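Local coordinates for protein peroxiredoxin (Akkermansia muciniphila, PDB 6KHX) that probably reduces hydrogen peroxide and organic hydroperoxides with reactive cysteines, as a peroxidase of the typical 2-Cys peroxiredoxin class, at residues 26-29 with 30-33; 52-55 with 56-60; 61-65 with 66-70; 169-172 with 173-176; 182-185 with 186-189. All blocks are in the same frame, centred on the assembly; numbering follows the deposited sequence.

Contact 1. Residues 26-29 with 30-33; sequences SLDQ and FKGK
Gln29 lies along the ring of Phe30, the next residue. Its CG stands 3.6 Å from the Phe30 ring centroid and 6° off the normal, a CH-pi contact over the centre of the face. The amide follows as a stacked plate, its plane turned only 7° from the ring. CG is set between the backbone N and the carbonyl carbon (chi1 59°), and the extended chain beyond it runs the same way as Phe30. A second apolar touch comes at the ring edge, where Leu27 CD2 meets Phe30 CE2 at 3.7 Å; both residues also pack on Val36 of strand 35-40.

Among the polar contacts, Gln29 NE2 donates to Ser26 O at 2.9 Å, with that oxygen close to the amide plane. Ser26 OG accepts from Asp28 N at 3.2 Å, closing an ST turn, and has a further partner in Phe11 O. Two backbone bonds of 3-10 spacing follow, Phe30 N to Leu27 O at 3.1 Å and Lys31 N to Asp28 O at 3.0 Å.

Charge plays a lesser part: Asp28 OD1 and Lys31 NZ are 4.2 Å apart, beyond a salt bridge, and OD1 also has a weak hydrogen bond from His10 ND1. The chemistry implies that local bonds set the shape of this surface turn, the Gln29 to Ser26 bond keeping the amide flat on the aromatic face, while Leu27 and Phe30 face the sheet.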
loop_
_atom_site.group_PDB
_atom_site.type_symbol
_atom_site.label_atom_id
_atom_site.label_comp_id
_atom_site.label_asym_id
_atom_site.label_seq_id
_atom_site.Cartn_x
_atom_site.Cartn_y
_atom_site.Cartn_z
ATOM N N SER B 26 -3.968 38.118 15.582
ATOM C CA SER B 26 -2.894 37.136 15.565
ATOM C C SER B 26 -1.828 37.588 16.548
ATOM O O SER B 26 -1.695 38.779 16.842
ATOM C CB SER B 26 -2.301 36.979 14.160
ATOM O OG SER B 26 -1.168 36.135 14.170
ATOM N N LEU B 27 -1.031 36.634 17.017
ATOM C CA LEU B 27 0.083 36.993 17.884
ATOM C C LEU B 27 1.296 37.484 17.102
ATOM O O LEU B 27 2.305 37.841 17.721
ATOM C CB LEU B 27 0.470 35.804 18.774
ATOM C CG LEU B 27 -0.638 35.265 19.687
ATOM C CD1 LEU B 27 -0.101 34.214 20.654
ATOM C CD2 LEU B 27 -1.337 36.391 20.445
ATOM N N ASP B 28 1.217 37.515 15.767
ATOM C CA ASP B 28 2.295 38.074 14.955
ATOM C C ASP B 28 2.639 39.489 15.396
ATOM O O ASP B 28 3.819 39.860 15.461
ATOM C CB ASP B 28 1.896 38.065 13.479
ATOM C CG ASP B 28 1.952 36.680 12.864
ATOM O OD1 ASP B 28 2.470 35.749 13.523
ATOM O OD2 ASP B 28 1.462 36.519 11.724
ATOM N N GLN B 29 1.613 40.291 15.707
ATOM C CA GLN B 29 1.812 41.692 16.061
ATOM C C GLN B 29 2.773 41.866 17.229
ATOM O O GLN B 29 3.410 42.918 17.350
ATOM C CB GLN B 29 0.468 42.336 16.394
ATOM C CG GLN B 29 -0.257 41.658 17.536
ATOM C CD GLN B 29 -1.640 42.212 17.745
ATOM O OE1 GLN B 29 -1.808 43.369 18.135
ATOM N NE2 GLN B 29 -2.649 41.398 17.460
ATOM N N PHE B 30 2.888 40.866 18.101
ATOM C CA PHE B 30 3.730 40.996 19.282
ATOM C C PHE B 30 5.159 40.537 19.054
ATOM O O PHE B 30 6.024 40.834 19.888
ATOM C CB PHE B 30 3.133 40.212 20.461
ATOM C CG PHE B 30 1.714 40.577 20.766
ATOM C CD1 PHE B 30 1.393 41.857 21.187
ATOM C CD2 PHE B 30 0.697 39.645 20.620
ATOM C CE1 PHE B 30 0.080 42.206 21.461
ATOM C CE2 PHE B 30 -0.614 39.983 20.891
ATOM C CZ PHE B 30 -0.926 41.266 21.312
ATOM N N LYS B 31 5.433 39.837 17.952
ATOM C CA LYS B 31 6.777 39.325 17.721
ATOM C C LYS B 31 7.776 40.470 17.668
ATOM O O LYS B 31 7.564 41.464 16.966
ATOM C CB LYS B 31 6.833 38.510 16.432
ATOM C CG LYS B 31 6.252 37.112 16.539
ATOM C CD LYS B 31 6.806 36.215 15.436
ATOM C CE LYS B 31 5.867 35.052 15.150
ATOM N NZ LYS B 31 6.333 34.241 13.999
ATOM N N GLY B 32 8.847 40.342 18.444
ATOM C CA GLY B 32 9.845 41.376 18.536
ATOM C C GLY B 32 9.461 42.555 19.401
ATOM O O GLY B 32 10.289 43.451 19.592
ATOM N N LYS B 33 8.242 42.585 19.939
ATOM C CA LYS B 33 7.762 43.734 20.700
ATOM C C LYS B 33 7.335 43.374 22.114
ATOM O O LYS B 33 7.732 44.059 23.064
ATOM C CB LYS B 33 6.589 44.405 19.969
ATOM C CG LYS B 33 6.870 44.796 18.529
ATOM C CD LYS B 33 5.671 45.518 17.935
ATOM C CE LYS B 33 5.880 45.867 16.474
ATOM N NZ LYS B 33 4.631 46.438 15.885
#

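Contact 2. Residues 52-55 with 56-60; sequences ELIG and FQEAL
Phe56 lays its ring edge beside the carbonyl of Glu52, one helical turn earlier, with Glu52 O near the ring plane. The same oxygen takes the backbone N-H of Phe56, at 3.0 Å from Phe56 N to Glu52 O. On another side of the helix Ile54 and Glu58 run side by side in the same direction. Glu58 bends at chi2 (-71°), which brings Glu58 OE2 to 3.8 Å from Ile54 CG2. Gln57 behaves differently: its CB sits near Ile54 O, but the bent chain leads its amide away from residues 52-55. The polar ends of these side chains find their partners elsewhere, Glu52 in salt bridges with Arg161 and Arg138, Glu58 in one with Arg89, and Gln57 OE1 as acceptor from Ser98 N.

The main chain shows regular i to i+4 bonding. Gln57 N reaches Leu53 O at 3.0 Å, and Glu58 N reaches Ile54 O at 2.9 Å. Ala59 N closes the last such bond on Gly55 O, and with Ala59 the backbone leaves helical angles.

Helix 48-58 probably begins with the turn that carries the peroxidatic cysteine, as in other peroxiredoxins. Phe56 stacks on Phe39 of strand 35-40 and packs on Val70 of strand 68-74 and Ile163 of helix 163-179, while Ile54 meets Leu205 of the second subunit.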
loop_
_atom_site.group_PDB
_atom_site.type_symbol
_atom_site.label_atom_id
_atom_site.label_comp_id
_atom_site.label_asym_id
_atom_site.label_seq_id
_atom_site.Cartn_x
_atom_site.Cartn_y
_atom_site.Cartn_z
ATOM N N GLU B 52 -11.269 34.167 36.275
ATOM C CA GLU B 52 -9.928 34.248 35.699
ATOM C C GLU B 52 -9.804 35.445 34.761
ATOM O O GLU B 52 -8.811 36.185 34.812
ATOM C CB GLU B 52 -9.588 32.942 34.980
ATOM C CG GLU B 52 -9.629 31.729 35.903
ATOM C CD GLU B 52 -9.157 30.451 35.235
ATOM O OE1 GLU B 52 -8.084 29.935 35.624
ATOM O OE2 GLU B 52 -9.855 29.969 34.317
ATOM N N LEU B 53 -10.813 35.671 33.917
ATOM C CA LEU B 53 -10.745 36.786 32.976
ATOM C C LEU B 53 -10.720 38.130 33.702
ATOM O O LEU B 53 -9.920 39.020 33.373
ATOM C CB LEU B 53 -11.914 36.714 31.992
ATOM C CG LEU B 53 -11.788 35.671 30.872
ATOM C CD1 LEU B 53 -13.131 35.038 30.513
ATOM C CD2 LEU B 53 -11.149 36.296 29.638
ATOM N N ILE B 54 -11.591 38.294 34.702
ATOM C CA ILE B 54 -11.640 39.539 35.460
ATOM C C ILE B 54 -10.350 39.747 36.243
ATOM O O ILE B 54 -9.815 40.861 36.291
ATOM C CB ILE B 54 -12.877 39.562 36.373
ATOM C CG1 ILE B 54 -14.142 39.664 35.525
ATOM C CG2 ILE B 54 -12.802 40.737 37.332
ATOM C CD1 ILE B 54 -15.407 39.339 36.280
ATOM N N GLY B 55 -9.824 38.689 36.868
ATOM C CA GLY B 55 -8.576 38.832 37.592
ATOM C C GLY B 55 -7.426 39.245 36.693
ATOM O O GLY B 55 -6.606 40.087 37.069
ATOM N N PHE B 56 -7.357 38.675 35.483
ATOM C CA PHE B 56 -6.340 39.117 34.531
ATOM C C PHE B 56 -6.538 40.582 34.162
ATOM O O PHE B 56 -5.564 41.311 33.936
ATOM C CB PHE B 56 -6.353 38.241 33.277
ATOM C CG PHE B 56 -5.396 37.080 33.338
ATOM C CD1 PHE B 56 -4.029 37.286 33.268
ATOM C CD2 PHE B 56 -5.868 35.780 33.436
ATOM C CE1 PHE B 56 -3.149 36.221 33.326
ATOM C CE2 PHE B 56 -4.994 34.716 33.487
ATOM C CZ PHE B 56 -3.633 34.937 33.430
ATOM N N GLN B 57 -7.794 41.028 34.072
ATOM C CA GLN B 57 -8.041 42.451 33.844
ATOM C C GLN B 57 -7.510 43.299 34.997
ATOM O O GLN B 57 -6.934 44.370 34.775
ATOM C CB GLN B 57 -9.529 42.706 33.639
ATOM C CG GLN B 57 -9.879 44.169 33.428
ATOM C CD GLN B 57 -9.277 44.749 32.159
ATOM O OE1 GLN B 57 -9.235 44.092 31.118
ATOM N NE2 GLN B 57 -8.827 45.995 32.235
ATOM N N GLU B 58 -7.704 42.841 36.241
ATOM C CA GLU B 58 -7.279 43.629 37.396
ATOM C C GLU B 58 -5.763 43.741 37.474
ATOM O O GLU B 58 -5.238 44.757 37.946
ATOM C CB GLU B 58 -7.805 43.013 38.702
ATOM C CG GLU B 58 -9.296 42.665 38.755
ATOM C CD GLU B 58 -10.219 43.874 38.815
ATOM O OE1 GLU B 58 -9.791 44.992 38.461
ATOM O OE2 GLU B 58 -11.390 43.702 39.223
ATOM N N ALA B 59 -5.050 42.707 37.034
ATOM C CA ALA B 59 -3.596 42.679 37.048
ATOM C C ALA B 59 -2.984 43.163 35.737
ATOM O O ALA B 59 -1.785 42.972 35.518
ATOM C CB ALA B 59 -3.106 41.262 37.366
ATOM N N LEU B 60 -3.780 43.777 34.859
ATOM C CA LEU B 60 -3.274 44.122 33.537
ATOM C C LEU B 60 -2.085 45.069 33.621
ATOM O O LEU B 60 -1.168 44.983 32.797
ATOM C CB LEU B 60 -4.385 44.738 32.689
ATOM C CG LEU B 60 -4.119 44.775 31.183
ATOM C CD1 LEU B 60 -3.694 43.402 30.685
ATOM C CD2 LEU B 60 -5.340 45.275 30.428
#

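Contact 3. Residues 61-65 with 66-70; sequences GEFDK and RDVAV
Phe63 packs against Val68 and Val70 where a Schellman motif ends helix 60-65 and turns the chain into strand 68-74 of the thioredoxin-like fold; the short axes of 61-65 and 68-70 run in roughly opposing directions (145°). This is the tight side. Val70 CG2 stands over one face of the Phe63 ring, 4.0 Å from its centroid, and Val68 CG1 comes to 3.8 Å from Phe63 CD1. The motif itself rests on two bonds: Val68 N to Phe63 O at 3.0 Å, and Asp67 N to Asp64 O at 3.1 Å. Asp67, with a positive phi of 60°, is the C-prime residue that makes the reversal. Phe63 O accepts a second bond, from Arg66 N, which arrives from the opposite face of the carbonyl plane.

Glu62, Lys65 and Arg66 form a salt-bridge network. Its loose part is the exposed Lys65 arm, whose NZ makes only a weak bond, 3.5 Å from Glu62 OE1.

Arg66 is held firmly. Its NH1 pairs with Asp171 of helix 163-179, its NH2 takes Glu62 OE1 at 2.8 Å with the two flat groups steeply inclined, and Arg66 NE donates to the backbone Glu62 O at 3.0 Å, that oxygen lying nearly in the guanidinium plane.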
loop_
_atom_site.group_PDB
_atom_site.type_symbol
_atom_site.label_atom_id
_atom_site.label_comp_id
_atom_site.label_asym_id
_atom_site.label_seq_id
_atom_site.Cartn_x
_atom_site.Cartn_y
_atom_site.Cartn_z
ATOM N N GLY B 61 -2.069 45.961 34.613
ATOM C CA GLY B 61 -0.949 46.878 34.746
ATOM C C GLY B 61 0.350 46.165 35.066
ATOM O O GLY B 61 1.416 46.541 34.566
ATOM N N GLU B 62 0.279 45.116 35.891
ATOM C CA GLU B 62 1.476 44.350 36.224
ATOM C C GLU B 62 2.090 43.698 34.990
ATOM O O GLU B 62 3.319 43.590 34.887
ATOM C CB GLU B 62 1.135 43.282 37.267
ATOM C CG GLU B 62 0.726 43.847 38.613
ATOM C CD GLU B 62 1.809 44.704 39.243
ATOM O OE1 GLU B 62 2.968 44.236 39.344
ATOM O OE2 GLU B 62 1.499 45.860 39.611
ATOM N N PHE B 63 1.257 43.271 34.036
ATOM C CA PHE B 63 1.794 42.701 32.805
ATOM C C PHE B 63 2.258 43.786 31.842
ATOM O O PHE B 63 3.278 43.613 31.165
ATOM C CB PHE B 63 0.758 41.791 32.150
ATOM C CG PHE B 63 0.475 40.540 32.933
ATOM C CD1 PHE B 63 1.364 39.476 32.905
ATOM C CD2 PHE B 63 -0.668 40.430 33.705
ATOM C CE1 PHE B 63 1.116 38.321 33.629
ATOM C CE2 PHE B 63 -0.922 39.277 34.433
ATOM C CZ PHE B 63 -0.028 38.222 34.391
ATOM N N ASP B 64 1.542 44.915 31.784
ATOM C CA ASP B 64 1.987 46.031 30.951
ATOM C C ASP B 64 3.382 46.495 31.354
ATOM O O ASP B 64 4.225 46.762 30.488
ATOM C CB ASP B 64 0.996 47.199 31.025
ATOM C CG ASP B 64 -0.344 46.878 30.381
ATOM O OD1 ASP B 64 -0.380 46.043 29.451
ATOM O OD2 ASP B 64 -1.367 47.465 30.799
ATOM N N LYS B 65 3.642 46.607 32.663
ATOM C CA LYS B 65 4.970 47.026 33.106
ATOM C C LYS B 65 6.055 46.072 32.626
ATOM O O LYS B 65 7.205 46.485 32.440
ATOM C CB LYS B 65 5.026 47.139 34.632
ATOM C CG LYS B 65 4.066 48.144 35.235
ATOM C CD LYS B 65 4.327 48.338 36.726
ATOM C CE LYS B 65 4.443 47.022 37.468
ATOM N NZ LYS B 65 4.628 47.254 38.928
ATOM N N ARG B 66 5.716 44.802 32.413
ATOM C CA ARG B 66 6.683 43.799 31.993
ATOM C C ARG B 66 6.654 43.513 30.494
ATOM O O ARG B 66 7.220 42.502 30.058
ATOM C CB ARG B 66 6.475 42.513 32.788
ATOM C CG ARG B 66 7.121 42.541 34.159
ATOM C CD ARG B 66 6.549 41.464 35.045
ATOM N NE ARG B 66 5.584 42.028 35.975
ATOM C CZ ARG B 66 5.752 42.068 37.292
ATOM N NH1 ARG B 66 6.841 41.547 37.842
ATOM N NH2 ARG B 66 4.816 42.614 38.057
ATOM N N ASP B 67 6.004 44.366 29.699
ATOM C CA ASP B 67 5.965 44.208 28.243
ATOM C C ASP B 67 5.329 42.877 27.853
ATOM O O ASP B 67 5.784 42.188 26.934
ATOM C CB ASP B 67 7.353 44.354 27.618
ATOM C CG ASP B 67 7.617 45.755 27.123
ATOM O OD1 ASP B 67 6.753 46.632 27.347
ATOM O OD2 ASP B 67 8.681 45.978 26.505
ATOM N N VAL B 68 4.274 42.508 28.572
ATOM C CA VAL B 68 3.563 41.257 28.362
ATOM C C VAL B 68 2.157 41.614 27.924
ATOM O O VAL B 68 1.468 42.388 28.597
ATOM C CB VAL B 68 3.539 40.382 29.624
ATOM C CG1 VAL B 68 2.665 39.165 29.393
ATOM C CG2 VAL B 68 4.948 39.971 30.015
ATOM N N ALA B 69 1.753 41.095 26.775
ATOM C CA ALA B 69 0.384 41.200 26.313
ATOM C C ALA B 69 -0.391 40.007 26.848
ATOM O O ALA B 69 0.071 38.866 26.746
ATOM C CB ALA B 69 0.339 41.233 24.788
ATOM N N VAL B 70 -1.554 40.270 27.435
ATOM C CA VAL B 70 -2.418 39.219 27.957
ATOM C C VAL B 70 -3.496 38.940 26.920
ATOM O O VAL B 70 -4.187 39.865 26.467
ATOM C CB VAL B 70 -3.029 39.623 29.308
ATOM C CG1 VAL B 70 -4.029 38.581 29.772
ATOM C CG2 VAL B 70 -1.939 39.813 30.328
#

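Contact 4. Residues 169-172 with 173-176; sequences VVDA and LQHF
Val170 O receives Gln174 N at 2.9 Å, and CB and CG of Gln174 pass beside that oxygen. Gln174 CG lies beside its own backbone N (chi1 -73°), and the extended chain therefore runs back along the helix next to Val170, both side chains pointing the same way. Its end passes the valine methyl, Gln174 NE2 being 3.8 Å from Val170 CG1. Asp171 crosses the glutamine at a distance, OD1 being 4.2 Å from Gln174 OE1 and the two planes 49° apart. Both polar ends turn to Arg66: Gln174 NE2 donates to its backbone O, and Asp171 OD2 forms a salt bridge with its NH1.

All this lies on helix 163-179, which packs against the central sheet of the thioredoxin-like fold, where Val169, Val170 and Leu173 touch Leu142 of strand 138-143. The i to i+4 pattern continues with Leu173 N to Val169 O at 2.9 Å and Phe176 N to Ala172 O at 3.0 Å.

His175 swings the other way from Gln174, with CG opposite the backbone N (chi1 -175°). Only its CB stays near the preceding turn, beside Asp171 O, while NE2 bonds to Glu181 OE1.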
loop_
_atom_site.group_PDB
_atom_site.type_symbol
_atom_site.label_atom_id
_atom_site.label_comp_id
_atom_site.label_asym_id
_atom_site.label_seq_id
_atom_site.Cartn_x
_atom_site.Cartn_y
_atom_site.Cartn_z
ATOM N N VAL B 169 6.740 33.429 36.662
ATOM C CA VAL B 169 7.413 32.814 35.525
ATOM C C VAL B 169 7.865 33.880 34.530
ATOM O O VAL B 169 8.947 33.775 33.939
ATOM C CB VAL B 169 6.497 31.762 34.870
ATOM C CG1 VAL B 169 7.178 31.148 33.676
ATOM C CG2 VAL B 169 6.153 30.672 35.867
ATOM N N VAL B 170 7.058 34.928 34.338
ATOM C CA VAL B 170 7.482 36.034 33.482
ATOM C C VAL B 170 8.768 36.655 34.014
ATOM O O VAL B 170 9.723 36.891 33.263
ATOM C CB VAL B 170 6.366 37.084 33.360
ATOM C CG1 VAL B 170 6.916 38.367 32.750
ATOM C CG2 VAL B 170 5.219 36.546 32.523
ATOM N N ASP B 171 8.806 36.931 35.321
ATOM C CA ASP B 171 9.996 37.535 35.911
ATOM C C ASP B 171 11.200 36.617 35.771
ATOM O O ASP B 171 12.312 37.084 35.509
ATOM C CB ASP B 171 9.749 37.897 37.377
ATOM C CG ASP B 171 8.865 39.125 37.534
ATOM O OD1 ASP B 171 8.812 39.952 36.592
ATOM O OD2 ASP B 171 8.229 39.273 38.600
ATOM N N ALA B 172 11.002 35.309 35.933
ATOM C CA ALA B 172 12.120 34.385 35.776
ATOM C C ALA B 172 12.640 34.381 34.339
ATOM O O ALA B 172 13.857 34.419 34.109
ATOM C CB ALA B 172 11.707 32.979 36.206
ATOM N N LEU B 173 11.736 34.341 33.357
ATOM C CA LEU B 173 12.172 34.354 31.964
ATOM C C LEU B 173 12.944 35.630 31.652
ATOM O O LEU B 173 14.018 35.586 31.037
ATOM C CB LEU B 173 10.975 34.214 31.023
ATOM C CG LEU B 173 11.349 34.438 29.550
ATOM C CD1 LEU B 173 12.309 33.362 29.092
ATOM C CD2 LEU B 173 10.132 34.500 28.632
ATOM N N GLN B 174 12.417 36.778 32.086
ATOM C CA GLN B 174 13.076 38.047 31.798
ATOM C C GLN B 174 14.416 38.150 32.517
ATOM O O GLN B 174 15.384 38.685 31.963
ATOM C CB GLN B 174 12.159 39.209 32.175
ATOM C CG GLN B 174 10.991 39.383 31.213
ATOM C CD GLN B 174 10.008 40.450 31.653
ATOM O OE1 GLN B 174 10.107 40.984 32.758
ATOM N NE2 GLN B 174 9.058 40.775 30.782
ATOM N N HIS B 175 14.504 37.625 33.740
ATOM C CA HIS B 175 15.780 37.635 34.444
ATOM C C HIS B 175 16.818 36.791 33.721
ATOM O O HIS B 175 17.970 37.214 33.559
ATOM C CB HIS B 175 15.604 37.144 35.878
ATOM C CG HIS B 175 16.855 37.236 36.690
ATOM N ND1 HIS B 175 17.130 38.310 37.509
ATOM C CD2 HIS B 175 17.914 36.401 36.797
ATOM C CE1 HIS B 175 18.301 38.129 38.090
ATOM N NE2 HIS B 175 18.799 36.978 37.674
ATOM N N PHE B 176 16.433 35.593 33.273
ATOM C CA PHE B 176 17.387 34.766 32.539
ATOM C C PHE B 176 17.803 35.443 31.239
ATOM O O PHE B 176 18.969 35.370 30.833
ATOM C CB PHE B 176 16.798 33.384 32.252
ATOM C CG PHE B 176 17.650 32.549 31.335
ATOM C CD1 PHE B 176 18.802 31.945 31.804
ATOM C CD2 PHE B 176 17.310 32.385 30.004
ATOM C CE1 PHE B 176 19.596 31.182 30.967
ATOM C CE2 PHE B 176 18.102 31.622 29.156
ATOM C CZ PHE B 176 19.247 31.022 29.640
#

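Contact 5. Residues 182-185 with 186-189; sequences VCPL and GWHK
Cys183 holds its sulfur over the indole of Trp187, with SG 3.9 Å from the centroid of the six-membered ring and 15° off the normal, a sulfur-aromatic contact. On the opposite face the backbone N of Lys189 lies above the rim. Trp187 CG lies opposite its backbone N (chi1 179°), which turns the ring back toward Cys183, and Trp187 NE1 donates to Glu191 O. Pro184 meets the base of the same side chain obliquely, its CD 3.8 Å from Trp187 CB.

A type II beta turn from Pro184 to Trp187 brings these groups together. Its closing bond, Trp187 N to Pro184 O, measures 3.2 Å. Gly186 fills the third position with a phi of 70°, a value that favours glycine. Past the turn His188 ND1 makes a weak bond to Gly186 O.

Leu185 N donates to Thr51 OG1 of the second subunit, and the Leu185 side chain packs on Gly55 of that subunit. A Val-Cys-Pro sequence in the C-terminal segment, lying against the partner subunit, is typical of the resolving-cysteine site of 2-Cys peroxiredoxins, and Cys183 probably has that role.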
loop_
_atom_site.group_PDB
_atom_site.type_symbol
_atom_site.label_atom_id
_atom_site.label_comp_id
_atom_site.label_asym_id
_atom_site.label_seq_id
_atom_site.Cartn_x
_atom_site.Cartn_y
_atom_site.Cartn_z
ATOM N N VAL B 182 20.292 31.388 35.639
ATOM C CA VAL B 182 19.131 30.511 35.711
ATOM C C VAL B 182 18.443 30.725 37.054
ATOM O O VAL B 182 19.084 31.036 38.065
ATOM C CB VAL B 182 19.535 29.039 35.486
ATOM C CG1 VAL B 182 20.105 28.869 34.091
ATOM C CG2 VAL B 182 20.543 28.580 36.522
ATOM N N CYS B 183 17.120 30.571 37.067
ATOM C CA CYS B 183 16.333 30.884 38.253
ATOM C C CYS B 183 16.020 29.614 39.023
ATOM O O CYS B 183 15.381 28.705 38.468
ATOM C CB CYS B 183 15.049 31.603 37.862
ATOM S SG CYS B 183 15.369 33.202 37.079
ATOM N N PRO B 184 16.435 29.502 40.280
ATOM C CA PRO B 184 16.224 28.271 41.043
ATOM C C PRO B 184 14.775 28.157 41.504
ATOM O O PRO B 184 13.939 29.032 41.260
ATOM C CB PRO B 184 17.171 28.434 42.231
ATOM C CG PRO B 184 17.244 29.900 42.427
ATOM C CD PRO B 184 17.153 30.520 41.064
ATOM N N LEU B 185 14.506 27.063 42.216
ATOM C CA LEU B 185 13.164 26.785 42.708
ATOM C C LEU B 185 12.663 27.913 43.603
ATOM O O LEU B 185 13.389 28.411 44.467
ATOM C CB LEU B 185 13.162 25.466 43.476
ATOM C CG LEU B 185 11.825 25.032 44.070
ATOM C CD1 LEU B 185 10.952 24.373 43.025
ATOM C CD2 LEU B 185 12.077 24.088 45.217
ATOM N N GLY B 186 11.420 28.326 43.375
ATOM C CA GLY B 186 10.786 29.349 44.181
ATOM C C GLY B 186 11.344 30.742 44.012
ATOM O O GLY B 186 11.014 31.626 44.811
ATOM N N TRP B 187 12.146 30.977 42.974
ATOM C CA TRP B 187 12.768 32.279 42.786
ATOM C C TRP B 187 11.720 33.351 42.510
ATOM O O TRP B 187 10.748 33.129 41.780
ATOM C CB TRP B 187 13.781 32.213 41.645
ATOM C CG TRP B 187 14.453 33.524 41.369
ATOM C CD1 TRP B 187 15.628 33.974 41.903
ATOM C CD2 TRP B 187 14.003 34.545 40.471
ATOM N NE1 TRP B 187 15.928 35.220 41.403
ATOM C CE2 TRP B 187 14.948 35.592 40.521
ATOM C CE3 TRP B 187 12.890 34.678 39.634
ATOM C CZ2 TRP B 187 14.813 36.755 39.769
ATOM C CZ3 TRP B 187 12.754 35.839 38.887
ATOM C CH2 TRP B 187 13.711 36.862 38.961
ATOM N N HIS B 188 11.929 34.525 43.104
ATOM C CA HIS B 188 11.116 35.704 42.852
ATOM C C HIS B 188 12.029 36.871 42.516
ATOM O O HIS B 188 13.220 36.864 42.833
ATOM C CB HIS B 188 10.218 36.068 44.052
ATOM C CG HIS B 188 9.116 35.087 44.309
ATOM N ND1 HIS B 188 9.306 33.915 45.011
ATOM C CD2 HIS B 188 7.807 35.109 43.958
ATOM C CE1 HIS B 188 8.161 33.255 45.079
ATOM N NE2 HIS B 188 7.236 33.958 44.448
ATOM N N LYS B 189 11.453 37.873 41.859
ATOM C CA LYS B 189 12.225 39.041 41.467
ATOM C C LYS B 189 12.829 39.701 42.699
ATOM O O LYS B 189 12.145 39.913 43.706
ATOM C CB LYS B 189 11.345 40.024 40.695
ATOM C CG LYS B 189 12.118 41.122 39.980
ATOM C CD LYS B 189 11.215 41.892 39.022
ATOM C CE LYS B 189 11.995 42.920 38.215
ATOM N NZ LYS B 189 11.120 43.627 37.233
#

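How the contacts relate
Contacts 1 to 4 gather round the central sheet. Strand 68-74 joins three of them: Phe30 CE1 of contact 1 touches Ala69 CB at 3.5 Å, and Phe56 CD1 of contact 2 touches Val70 CG1 at 3.7 Å. Contact 3 meets contact 4 through Val68 CG2 and Val170 CG1, 3.7 Å apart. Contacts 4 and 5 have centres 9 Å apart, and His175 ND1 lies 3.6 Å from Trp187 CZ2. Contact 5 is about 24 Å, centre to centre, from contact 2 of its own chain, yet it packs on residues 52-55 of the second subunit. That crossing is consistent with a dimer that pairs the peroxidatic helix with the partner's resolving segment.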